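Local coordinates for rhamnose ABC transporter, periplasmic rhamnose-binding protein (Kribbella flavida, PDB 4KVF) that probably binds a sugar, perhaps rhamnose, outside the membrane and passes it to an ABC transporter for uptake, at residues A[42-47]-A[70-75]; A[55-60]-A[282-287]. One frame throughout, in Å; residues are numbered along the deposited sequence.

Contact 1 of 2, residues A[42-47]-A[70-75]; sequences IAYLPK and GEYKLV
Four backbone hydrogen bonds lace I42 and Y44 to the neighbouring strand in parallel register. I42 N reaches E71 O at 2.9 Å and I42 O takes the N-H of K73; two residues on, Y44 N gives to K73 O at 2.8 Å and Y44 O accepts V75 N almost straight (176°). A CA-H...O contact from A43 CA to K73 O, 3.2 Å, adds to the ladder. The outer strand 71-74 and its neighbour 41-45 in a parallel sheet are joined through helix 52-67 as a beta-alpha-beta unit of the periplasmic binding protein fold. The rings of Y44 and Y72 meet on the face beneath that helix, CD1 of Y44 lying 3.5 Å from CE1 of Y72 with the planes inclined at 44°. Y72 swings its ring over to Y44 because CG stands anti to the backbone N (chi1 167°). At its far end Y44 OH bonds to G285 O on helix 281-296. A leucine in place of Y44 would probably leave the Y72 ring without its aromatic neighbour and G285 O without its hydroxyl partner. CD1 of L74 packs on P46 CD at 3.9 Å, while L45 CD1 touches V75 CG2 at 4.2 Å near helix 85-94.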
loop_
_atom_site.group_PDB
_atom_site.type_symbol
_atom_site.label_atom_id
_atom_site.label_comp_id
_atom_site.label_asym_id
_atom_site.label_seq_id
_atom_site.Cartn_x
_atom_site.Cartn_y
_atom_site.Cartn_z
ATOM N N ILE A 42 -5.312 2.944 21.704
ATOM C CA ILE A 42 -5.272 2.448 20.332
ATOM C C ILE A 42 -3.962 1.704 20.112
ATOM O O ILE A 42 -2.882 2.281 20.253
ATOM C CB ILE A 42 -5.427 3.615 19.327
ATOM C CG1 ILE A 42 -6.742 4.365 19.588
ATOM C CG2 ILE A 42 -5.368 3.083 17.892
ATOM C CD1 ILE A 42 -7.001 5.558 18.651
ATOM N N ALA A 43 -4.051 0.415 19.795
ATOM C CA ALA A 43 -2.857 -0.416 19.686
ATOM C C ALA A 43 -2.659 -0.871 18.246
ATOM O O ALA A 43 -3.631 -1.161 17.559
ATOM C CB ALA A 43 -2.976 -1.621 20.593
ATOM N N TYR A 44 -1.400 -0.937 17.815
ATOM C CA TYR A 44 -1.041 -1.337 16.457
ATOM C C TYR A 44 -0.314 -2.677 16.459
ATOM O O TYR A 44 0.610 -2.902 17.251
ATOM C CB TYR A 44 -0.142 -0.286 15.814
ATOM C CG TYR A 44 -0.917 0.911 15.351
ATOM C CD1 TYR A 44 -1.404 1.836 16.264
ATOM C CD2 TYR A 44 -1.199 1.100 14.009
ATOM C CE1 TYR A 44 -2.147 2.930 15.853
ATOM C CE2 TYR A 44 -1.942 2.185 13.590
ATOM C CZ TYR A 44 -2.411 3.096 14.515
ATOM O OH TYR A 44 -3.142 4.180 14.082
ATOM N N LEU A 45 -0.741 -3.556 15.557
ATOM C CA LEU A 45 -0.138 -4.881 15.378
ATOM C C LEU A 45 0.161 -5.059 13.900
ATOM O O LEU A 45 -0.670 -5.596 13.141
ATOM C CB LEU A 45 -1.096 -5.987 15.852
ATOM C CG LEU A 45 -0.703 -7.462 15.644
ATOM C CD1 LEU A 45 0.718 -7.733 16.102
ATOM C CD2 LEU A 45 -1.683 -8.361 16.398
ATOM N N PRO A 46 1.351 -4.620 13.483
ATOM C CA PRO A 46 1.769 -4.802 12.091
ATOM C C PRO A 46 2.148 -6.260 11.835
ATOM O O PRO A 46 2.138 -7.067 12.765
ATOM C CB PRO A 46 2.988 -3.892 11.984
ATOM C CG PRO A 46 3.601 -3.951 13.361
ATOM C CD PRO A 46 2.434 -4.063 14.323
ATOM N N LYS A 47 2.469 -6.594 10.589
ATOM C CA LYS A 47 2.914 -7.947 10.263
ATOM C C LYS A 47 4.247 -8.290 10.929
ATOM O O LYS A 47 4.418 -9.388 11.455
ATOM C CB LYS A 47 3.011 -8.129 8.748
ATOM C CG LYS A 47 1.678 -7.926 8.051
ATOM C CD LYS A 47 1.715 -8.420 6.619
ATOM C CE LYS A 47 0.315 -8.744 6.139
ATOM N NZ LYS A 47 0.309 -9.074 4.685
ATOM N N GLY A 70 -5.190 10.338 22.627
ATOM C CA GLY A 70 -5.350 8.942 23.001
ATOM C C GLY A 70 -4.046 8.376 23.537
ATOM O O GLY A 70 -3.103 9.124 23.789
ATOM N N GLU A 71 -4.001 7.059 23.740
ATOM C CA GLU A 71 -2.793 6.381 24.198
ATOM C C GLU A 71 -2.353 5.383 23.141
ATOM O O GLU A 71 -3.127 4.506 22.773
ATOM C CB GLU A 71 -3.064 5.618 25.490
ATOM C CG GLU A 71 -3.500 6.461 26.673
ATOM C CD GLU A 71 -3.629 5.628 27.942
ATOM O OE1 GLU A 71 -2.959 4.572 28.039
ATOM O OE2 GLU A 71 -4.408 6.021 28.836
ATOM N N TYR A 72 -1.109 5.490 22.682
ATOM C CA TYR A 72 -0.608 4.629 21.600
ATOM C C TYR A 72 0.176 3.423 22.132
ATOM O O TYR A 72 0.994 3.560 23.037
ATOM C CB TYR A 72 0.267 5.465 20.664
ATOM C CG TYR A 72 1.116 4.700 19.670
ATOM C CD1 TYR A 72 0.595 4.295 18.448
ATOM C CD2 TYR A 72 2.458 4.440 19.930
ATOM C CE1 TYR A 72 1.380 3.621 17.523
ATOM C CE2 TYR A 72 3.250 3.769 19.011
ATOM C CZ TYR A 72 2.705 3.364 17.813
ATOM O OH TYR A 72 3.497 2.696 16.911
ATOM N N LYS A 73 -0.082 2.246 21.569
ATOM C CA LYS A 73 0.696 1.058 21.895
ATOM C C LYS A 73 1.090 0.318 20.613
ATOM O O LYS A 73 0.311 0.249 19.660
ATOM C CB LYS A 73 -0.102 0.146 22.825
ATOM C CG LYS A 73 0.540 -1.198 23.094
ATOM C CD LYS A 73 -0.214 -1.933 24.192
ATOM C CE LYS A 73 0.533 -1.890 25.516
ATOM N NZ LYS A 73 1.541 -2.986 25.652
ATOM N N LEU A 74 2.312 -0.206 20.591
ATOM C CA LEU A 74 2.802 -0.996 19.467
ATOM C C LEU A 74 3.221 -2.355 20.000
ATOM O O LEU A 74 4.010 -2.442 20.947
ATOM C CB LEU A 74 4.008 -0.305 18.812
ATOM C CG LEU A 74 4.712 -0.985 17.625
ATOM C CD1 LEU A 74 3.778 -1.110 16.416
ATOM C CD2 LEU A 74 5.995 -0.254 17.225
ATOM N N VAL A 75 2.679 -3.417 19.405
ATOM C CA VAL A 75 3.089 -4.779 19.732
ATOM C C VAL A 75 3.304 -5.549 18.431
ATOM O O VAL A 75 2.866 -5.114 17.368
ATOM C CB VAL A 75 2.029 -5.536 20.585
ATOM C CG1 VAL A 75 1.720 -4.789 21.899
ATOM C CG2 VAL A 75 0.763 -5.763 19.787
#

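Contact 2 of 2, residues A[55-60]-A[282-287]; sequences DVEVGG and ADIGYL
G60 lies directly against A282, their CA atoms 4.1 Å apart, where segments 55-60 and 282-287, of helices 52-67 and 281-296, approach to 6.0 Å between axes at a crossing angle of -31°. In this tight part backbone meets backbone. G60 CA points a hydrogen at A282 O (3.3 Å, 164° at the hydrogen), and G285 CA does the same to E57 O at 3.4 Å. No conventional hydrogen bond crosses the pair; CA-H...O contacts cross it instead. A CB on G60 would run into A282 O and one on G285 into E57 O. The partly exposed side is looser: there V56 CG1 rests on the methyl CB of A282 at 3.8 Å. On the buried side, the carboxylate of E57 slants across I284, its OE2 3.5 Å from CD1, carried there by a chain that leaves with CG anti to the backbone N (chi1 -176°). The nearby D128 carboxylate may raise the proton affinity of E57. Y286 lays its CB near G60 O, and its hydroxyl reaches onward to K312 N. Close approach through glycine and alanine, with CA-H...O contacts between the backbones, is characteristic of small-residue helix-helix crossings.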
loop_
_atom_site.group_PDB
_atom_site.type_symbol
_atom_site.label_atom_id
_atom_site.label_comp_id
_atom_site.label_asym_id
_atom_site.label_seq_id
_atom_site.Cartn_x
_atom_site.Cartn_y
_atom_site.Cartn_z
ATOM N N ASP A 55 7.963 0.873 10.538
ATOM C CA ASP A 55 8.206 1.958 11.487
ATOM C C ASP A 55 7.523 3.261 11.061
ATOM O O ASP A 55 6.912 3.942 11.887
ATOM C CB ASP A 55 9.707 2.187 11.683
ATOM C CG ASP A 55 10.363 1.101 12.519
ATOM O OD1 ASP A 55 9.642 0.219 13.040
ATOM O OD2 ASP A 55 11.603 1.146 12.664
ATOM N N VAL A 56 7.625 3.599 9.777
ATOM C CA VAL A 56 6.995 4.805 9.249
ATOM C C VAL A 56 5.483 4.661 9.318
ATOM O O VAL A 56 4.763 5.617 9.622
ATOM C CB VAL A 56 7.409 5.075 7.785
ATOM C CG1 VAL A 56 6.693 6.308 7.242
ATOM C CG2 VAL A 56 8.920 5.241 7.678
ATOM N N GLU A 57 5.019 3.444 9.053
ATOM C CA GLU A 57 3.596 3.118 9.029
ATOM C C GLU A 57 2.943 3.308 10.393
ATOM O O GLU A 57 1.992 4.078 10.535
ATOM C CB GLU A 57 3.423 1.674 8.563
ATOM C CG GLU A 57 2.000 1.209 8.399
ATOM C CD GLU A 57 1.929 -0.030 7.519
ATOM O OE1 GLU A 57 2.513 -1.073 7.896
ATOM O OE2 GLU A 57 1.308 0.047 6.438
ATOM N N VAL A 58 3.447 2.610 11.404
ATOM C CA VAL A 58 2.849 2.732 12.730
ATOM C C VAL A 58 3.157 4.085 13.367
ATOM O O VAL A 58 2.430 4.538 14.258
ATOM C CB VAL A 58 3.260 1.579 13.670
ATOM C CG1 VAL A 58 2.711 0.265 13.138
ATOM C CG2 VAL A 58 4.782 1.532 13.847
ATOM N N GLY A 59 4.230 4.720 12.901
ATOM C CA GLY A 59 4.630 6.033 13.377
ATOM C C GLY A 59 3.589 7.079 13.028
ATOM O O GLY A 59 3.412 8.067 13.740
ATOM N N GLY A 60 2.910 6.863 11.908
ATOM C CA GLY A 60 1.821 7.727 11.505
ATOM C C GLY A 60 0.647 7.556 12.449
ATOM O O GLY A 60 -0.055 8.517 12.755
ATOM N N ALA A 282 2.904 6.131 6.393
ATOM C CA ALA A 282 2.528 6.893 7.579
ATOM C C ALA A 282 1.053 7.280 7.535
ATOM O O ALA A 282 0.368 7.299 8.561
ATOM C CB ALA A 282 3.418 8.131 7.747
ATOM N N ASP A 283 0.548 7.577 6.342
ATOM C CA ASP A 283 -0.858 7.955 6.214
ATOM C C ASP A 283 -1.782 6.777 6.474
ATOM O O ASP A 283 -2.930 6.963 6.879
ATOM C CB ASP A 283 -1.165 8.545 4.830
ATOM C CG ASP A 283 -0.519 9.899 4.610
ATOM O OD1 ASP A 283 -0.176 10.581 5.601
ATOM O OD2 ASP A 283 -0.369 10.297 3.430
ATOM N N ILE A 284 -1.302 5.564 6.209
ATOM C CA ILE A 284 -2.108 4.377 6.488
ATOM C C ILE A 284 -2.365 4.261 7.998
ATOM O O ILE A 284 -3.502 4.082 8.442
ATOM C CB ILE A 284 -1.413 3.090 5.989
ATOM C CG1 ILE A 284 -1.107 3.188 4.491
ATOM C CG2 ILE A 284 -2.293 1.867 6.258
ATOM C CD1 ILE A 284 -0.285 2.013 3.985
ATOM N N GLY A 285 -1.305 4.387 8.784
ATOM C CA GLY A 285 -1.425 4.292 10.227
ATOM C C GLY A 285 -2.213 5.452 10.799
ATOM O O GLY A 285 -2.999 5.298 11.735
ATOM N N TYR A 286 -1.983 6.635 10.234
ATOM C CA TYR A 286 -2.692 7.850 10.647
ATOM C C TYR A 286 -4.191 7.706 10.372
ATOM O O TYR A 286 -5.026 7.951 11.247
ATOM C CB TYR A 286 -2.083 9.056 9.913
ATOM C CG TYR A 286 -2.629 10.409 10.284
ATOM C CD1 TYR A 286 -3.854 10.843 9.788
ATOM C CD2 TYR A 286 -1.902 11.272 11.089
ATOM C CE1 TYR A 286 -4.348 12.100 10.111
ATOM C CE2 TYR A 286 -2.395 12.526 11.422
ATOM C CZ TYR A 286 -3.617 12.931 10.922
ATOM O OH TYR A 286 -4.111 14.181 11.245
ATOM N N LEU A 287 -4.542 7.291 9.159
ATOM C CA LEU A 287 -5.938 7.099 8.825
ATOM C C LEU A 287 -6.573 6.022 9.699
ATOM O O LEU A 287 -7.706 6.174 10.137
ATOM C CB LEU A 287 -6.096 6.761 7.336
ATOM C CG LEU A 287 -7.516 6.455 6.847
ATOM C CD1 LEU A 287 -8.498 7.562 7.231
ATOM C CD2 LEU A 287 -7.519 6.243 5.331
#

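The centres of contacts 1 and 2 lie about 11 Å apart in the same lobe, and helix 52-67 ties them together. Along the chain the order is strand 41-45, that helix, strand 71-74 and, much later, helix 281-296, so the segments of the two contacts alternate. The helix serves contact 2 and also lies on the sheet of contact 1: V58 CG1 touches L74 CD1 at 3.7 Å. A probable hydrogen bond, Y44 OH to G285 O at 2.6 Å, joins strand 41-45 directly to helix 281-296. The late helix thus packs back onto the lobe that opens the chain, consistent with the interwoven two-lobed architecture of periplasmic sugar-binding proteins.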